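Local coordinates for ABC-type branched-chain amino acid transport systems periplasmic component-like protein (PDB 4N03) that probably binds a fatty acid, as the substrate-binding component of an ABC transporter of the leucine-binding protein family, at residues I165-E177 with L195-T207. Numbering follows the deposited sequence. Where two conformers were deposited one is given.
Sequences IKKGDKLGHVYFE and LGLEVFELPIKPT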
loop_
_atom_site.group_PDB
_atom_site.type_symbol
_atom_site.label_atom_id
_atom_site.label_comp_id
_atom_site.label_asym_id
_atom_site.label_seq_id
_atom_site.Cartn_x
_atom_site.Cartn_y
_atom_site.Cartn_z
ATOM N N ILE A 165 -1.912 -9.743 24.237
ATOM C CA ILE A 165 -1.071 -8.954 25.115
ATOM C C ILE A 165 -1.960 -8.409 26.222
ATOM O O ILE A 165 -3.171 -8.414 26.112
ATOM C CB ILE A 165 -0.343 -7.820 24.380
ATOM C CG1 ILE A 165 -1.340 -6.876 23.759
ATOM C CG2 ILE A 165 0.610 -8.380 23.344
ATOM C CD1 ILE A 165 -0.718 -5.676 23.066
ATOM N N LYS A 166 -1.311 -7.930 27.267
ATOM C CA LYS A 166 -1.987 -7.298 28.405
ATOM C C LYS A 166 -1.169 -6.110 28.883
ATOM O O LYS A 166 -0.015 -5.965 28.536
ATOM C CB LYS A 166 -2.167 -8.294 29.519
ATOM C CG LYS A 166 -0.880 -8.781 30.151
ATOM C CD LYS A 166 -1.101 -9.887 31.178
ATOM C CE LYS A 166 0.230 -10.320 31.790
ATOM N NZ LYS A 166 1.303 -10.758 30.834
ATOM N N LYS A 167 -1.807 -5.239 29.667
ATOM C CA LYS A 167 -1.129 -4.092 30.214
ATOM C C LYS A 167 0.172 -4.505 30.885
ATOM O O LYS A 167 0.210 -5.499 31.596
ATOM C CB LYS A 167 -2.030 -3.332 31.212
ATOM C CG LYS A 167 -1.422 -2.087 31.829
ATOM C CD LYS A 167 -2.441 -1.354 32.682
ATOM C CE LYS A 167 -1.843 -0.047 33.162
ATOM N NZ LYS A 167 -2.848 0.729 33.929
ATOM N N GLY A 168 1.245 -3.765 30.631
ATOM C CA GLY A 168 2.555 -4.060 31.192
ATOM C C GLY A 168 3.452 -4.887 30.290
ATOM O O GLY A 168 4.624 -4.993 30.527
ATOM N N ASP A 169 2.897 -5.458 29.203
ATOM C CA ASP A 169 3.663 -6.280 28.255
ATOM C C ASP A 169 4.567 -5.413 27.394
ATOM O O ASP A 169 4.459 -4.182 27.341
ATOM C CB ASP A 169 2.728 -7.106 27.375
ATOM C CG ASP A 169 2.165 -8.336 28.069
ATOM O OD1 ASP A 169 2.541 -8.638 29.208
ATOM O OD2 ASP A 169 1.344 -9.005 27.376
ATOM N N LYS A 170 5.449 -6.086 26.680
ATOM C CA LYS A 170 6.450 -5.479 25.836
ATOM C C LYS A 170 6.266 -5.905 24.364
ATOM O O LYS A 170 6.154 -7.115 24.024
ATOM C CB LYS A 170 7.845 -5.911 26.280
ATOM C CG LYS A 170 8.989 -5.265 25.485
ATOM C CD LYS A 170 10.342 -5.759 25.960
ATOM C CE LYS A 170 10.702 -5.330 27.361
ATOM N NZ LYS A 170 12.083 -5.834 27.719
ATOM N N LEU A 171 6.257 -4.925 23.475
ATOM C CA LEU A 171 6.210 -5.134 22.044
ATOM C C LEU A 171 7.585 -4.951 21.480
ATOM O O LEU A 171 8.228 -3.959 21.776
ATOM C CB LEU A 171 5.271 -4.079 21.407
ATOM C CG LEU A 171 3.888 -3.901 22.028
ATOM C CD1 LEU A 171 3.161 -2.785 21.297
ATOM C CD2 LEU A 171 3.106 -5.188 21.941
ATOM N N GLY A 172 8.029 -5.875 20.625
ATOM C CA GLY A 172 9.250 -5.689 19.864
ATOM C C GLY A 172 8.940 -5.388 18.445
ATOM O O GLY A 172 8.349 -6.253 17.782
ATOM N N HIS A 173 9.365 -4.239 17.929
ATOM C CA HIS A 173 9.017 -3.825 16.574
ATOM C C HIS A 173 10.258 -3.736 15.728
ATOM O O HIS A 173 11.148 -2.916 15.948
ATOM C CB HIS A 173 8.278 -2.487 16.640
ATOM C CG HIS A 173 7.559 -2.144 15.372
ATOM N ND1 HIS A 173 6.566 -1.207 15.352
ATOM C CD2 HIS A 173 7.697 -2.620 14.097
ATOM C CE1 HIS A 173 6.123 -1.102 14.110
ATOM N NE2 HIS A 173 6.787 -1.951 13.330
ATOM N N VAL A 174 10.352 -4.645 14.760
ATOM C CA VAL A 174 11.402 -4.684 13.774
ATOM C C VAL A 174 10.936 -3.861 12.606
ATOM O O VAL A 174 9.851 -4.165 12.047
ATOM C CB VAL A 174 11.672 -6.144 13.326
ATOM C CG1 VAL A 174 12.716 -6.189 12.216
ATOM C CG2 VAL A 174 12.111 -7.024 14.493
ATOM N N TYR A 175 11.683 -2.842 12.165
ATOM C CA TYR A 175 11.125 -1.900 11.193
ATOM C C TYR A 175 12.153 -1.420 10.216
ATOM O O TYR A 175 13.304 -1.077 10.623
ATOM C CB TYR A 175 10.452 -0.708 11.974
ATOM C CG TYR A 175 11.435 0.202 12.693
ATOM C CD1 TYR A 175 11.936 -0.103 13.946
ATOM C CD2 TYR A 175 11.901 1.336 12.059
ATOM C CE1 TYR A 175 12.897 0.731 14.561
ATOM C CE2 TYR A 175 12.849 2.163 12.687
ATOM C CZ TYR A 175 13.346 1.844 13.912
ATOM O OH TYR A 175 14.335 2.658 14.488
ATOM N N PHE A 176 11.759 -1.237 8.957
ATOM C CA PHE A 176 12.574 -0.592 7.978
ATOM C C PHE A 176 12.763 0.870 8.411
ATOM O O PHE A 176 11.825 1.626 8.546
ATOM C CB PHE A 176 11.918 -0.605 6.599
ATOM C CG PHE A 176 12.018 -1.867 5.774
ATOM C CD1 PHE A 176 12.750 -2.948 6.135
ATOM C CD2 PHE A 176 11.363 -1.906 4.560
ATOM C CE1 PHE A 176 12.837 -4.061 5.298
ATOM C CE2 PHE A 176 11.417 -3.012 3.718
ATOM C CZ PHE A 176 12.139 -4.077 4.104
ATOM N N GLU A 177 14.012 1.286 8.546
ATOM C CA GLU A 177 14.345 2.646 8.914
ATOM C C GLU A 177 13.709 3.639 7.935
ATOM O O GLU A 177 13.623 3.405 6.714
ATOM C CB GLU A 177 15.888 2.797 8.978
ATOM C CG GLU A 177 16.615 2.561 7.658
ATOM C CD GLU A 177 18.083 2.922 7.594
ATOM O OE1 GLU A 177 18.749 3.056 8.610
ATOM O OE2 GLU A 177 18.574 3.084 6.459
ATOM N N LEU A 195 -1.827 2.504 26.274
ATOM C CA LEU A 195 -2.249 1.228 26.818
ATOM C C LEU A 195 -1.373 0.691 27.910
ATOM O O LEU A 195 -1.722 -0.345 28.476
ATOM C CB LEU A 195 -2.376 0.199 25.708
ATOM C CG LEU A 195 -3.425 0.509 24.621
ATOM C CD1 LEU A 195 -3.305 -0.441 23.447
ATOM C CD2 LEU A 195 -4.840 0.502 25.184
ATOM N N GLY A 196 -0.247 1.340 28.209
ATOM C CA GLY A 196 0.607 0.843 29.278
ATOM C C GLY A 196 1.508 -0.303 28.890
ATOM O O GLY A 196 1.733 -1.189 29.689
ATOM N N LEU A 197 2.084 -0.202 27.694
ATOM C CA LEU A 197 2.986 -1.212 27.137
ATOM C C LEU A 197 4.371 -0.631 26.972
ATOM O O LEU A 197 4.518 0.579 26.830
ATOM C CB LEU A 197 2.512 -1.750 25.791
ATOM C CG LEU A 197 1.048 -2.225 25.752
ATOM C CD1 LEU A 197 0.583 -2.370 24.332
ATOM C CD2 LEU A 197 0.933 -3.583 26.418
ATOM N N GLU A 198 5.387 -1.462 27.003
ATOM C CA GLU A 198 6.749 -1.067 26.681
ATOM C C GLU A 198 7.046 -1.425 25.215
ATOM O O GLU A 198 6.389 -2.317 24.627
ATOM C CB GLU A 198 7.740 -1.841 27.586
ATOM C CG GLU A 198 7.612 -1.591 29.095
ATOM C CD GLU A 198 8.699 -2.329 29.881
ATOM O OE1 GLU A 198 9.823 -2.477 29.341
ATOM O OE2 GLU A 198 8.446 -2.721 31.042
ATOM N N VAL A 199 7.993 -0.748 24.589
ATOM C CA VAL A 199 8.393 -1.028 23.208
ATOM C C VAL A 199 9.898 -1.208 23.117
ATOM O O VAL A 199 10.646 -0.383 23.652
ATOM C CB VAL A 199 7.975 0.095 22.221
ATOM C CG1 VAL A 199 8.290 -0.259 20.778
ATOM C CG2 VAL A 199 6.489 0.357 22.346
ATOM N N PHE A 200 10.332 -2.259 22.460
ATOM C CA PHE A 200 11.706 -2.517 22.128
ATOM C C PHE A 200 11.819 -2.354 20.615
ATOM O O PHE A 200 11.086 -3.017 19.835
ATOM C CB PHE A 200 12.103 -3.941 22.550
ATOM C CG PHE A 200 13.447 -4.382 22.074
ATOM C CD1 PHE A 200 14.554 -3.674 22.354
ATOM C CD2 PHE A 200 13.565 -5.533 21.320
ATOM C CE1 PHE A 200 15.797 -4.063 21.900
ATOM C CE2 PHE A 200 14.789 -5.971 20.896
ATOM C CZ PHE A 200 15.914 -5.222 21.190
ATOM N N GLU A 201 12.688 -1.476 20.173
ATOM C CA GLU A 201 12.781 -1.064 18.776
ATOM C C GLU A 201 13.998 -1.657 18.066
ATOM O O GLU A 201 15.109 -1.606 18.610
ATOM C CB GLU A 201 12.925 0.474 18.742
ATOM C CG GLU A 201 11.830 1.207 19.468
ATOM C CD GLU A 201 11.888 2.729 19.370
ATOM O OE1 GLU A 201 12.600 3.241 18.494
ATOM O OE2 GLU A 201 11.187 3.324 20.221
ATOM N N LEU A 202 13.817 -2.207 16.864
ATOM C CA LEU A 202 14.892 -2.865 16.123
ATOM C C LEU A 202 14.901 -2.339 14.721
ATOM O O LEU A 202 14.191 -2.900 13.847
ATOM C CB LEU A 202 14.701 -4.390 16.157
ATOM C CG LEU A 202 15.045 -5.118 17.444
ATOM C CD1 LEU A 202 14.766 -6.586 17.369
ATOM C CD2 LEU A 202 16.551 -5.038 17.716
ATOM N N PRO A 203 15.663 -1.331 14.379
ATOM C CA PRO A 203 15.726 -0.848 13.013
ATOM C C PRO A 203 16.484 -1.807 12.094
ATOM O O PRO A 203 17.483 -2.397 12.495
ATOM C CB PRO A 203 16.505 0.454 13.115
ATOM C CG PRO A 203 17.314 0.285 14.343
ATOM C CD PRO A 203 16.482 -0.510 15.296
ATOM N N ILE A 204 15.997 -1.953 10.863
ATOM C CA ILE A 204 16.625 -2.782 9.834
ATOM C C ILE A 204 16.572 -1.992 8.535
ATOM O O ILE A 204 15.914 -0.987 8.381
ATOM C CB ILE A 204 16.032 -4.183 9.703
ATOM C CG1 ILE A 204 14.557 -4.118 9.372
ATOM C CG2 ILE A 204 16.254 -5.017 10.950
ATOM C CD1 ILE A 204 14.002 -5.347 8.704
ATOM N N LYS A 205 17.283 -2.510 7.568
ATOM C CA LYS A 205 17.253 -2.004 6.192
ATOM C C LYS A 205 16.670 -3.073 5.254
ATOM O O LYS A 205 16.705 -4.242 5.569
ATOM C CB LYS A 205 18.676 -1.645 5.759
ATOM C CG LYS A 205 19.274 -0.462 6.552
ATOM C CD LYS A 205 20.718 -0.099 6.131
ATOM C CE LYS A 205 21.325 1.146 6.851
ATOM N NZ LYS A 205 21.203 1.335 8.354
ATOM N N PRO A 206 16.195 -2.655 4.073
ATOM C CA PRO A 206 15.619 -3.618 3.141
ATOM C C PRO A 206 16.603 -4.660 2.639
ATOM O O PRO A 206 16.196 -5.752 2.266
ATOM C CB PRO A 206 15.104 -2.721 2.022
ATOM C CG PRO A 206 14.889 -1.403 2.652
ATOM C CD PRO A 206 15.987 -1.277 3.621
ATOM N N THR A 207 17.887 -4.339 2.724
ATOM C CA THR A 207 18.972 -5.239 2.363
ATOM C C THR A 207 19.347 -6.233 3.479
ATOM O O THR A 207 20.245 -7.067 3.314
ATOM C CB THR A 207 20.195 -4.399 1.942
ATOM O OG1 THR A 207 20.411 -3.355 2.870
ATOM C CG2 THR A 207 20.005 -3.839 0.549
HETATM O O HOH W 1 5.756 -3.261 32.392
HETATM O O HOH W 2 11.832 -4.357 30.360
HETATM O O HOH W 3 14.837 2.751 17.020
#
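Y175 lies against P203 where two parallel strands, 170-176 and 198-204, run side by side, a worked example of how an aromatic ring can lean across from one strand to its neighbour. From CB, CG stands between the backbone N and the carbonyl carbon (chi1 69°), which turns the ring over the adjacent strand. CD1 then passes L202 O at 3.6 Å, CE1 reaches P203 N at 3.5 Å, and CE2 and CZ touch P203 CB. P203 CA sits over the ring face as a CH-pi contact, 3.8 Å from the centroid. At the tip, Y175 OH meets P203 CB at 3.4 Å and shares a water with E201 OE1, while E201 OE2 pairs with K189. An alanine in place of the tyrosine would remove the ring over P203 and is likely to leave the water on E201 OE1 without its phenol partner. On the opposite face, P206 CG is centred over the F176 ring, 9° off its normal. Between these faces runs a regular parallel ladder. The pair forms a right-handed beta-alpha-beta crossover, the unit that builds the lobes of periplasmic binding proteins: 198-204 is the edge strand, helix 179-195 covers the Y175 face, helix 212-220 the V174 face, and strand 225-229 continues the sheet beyond 170-176.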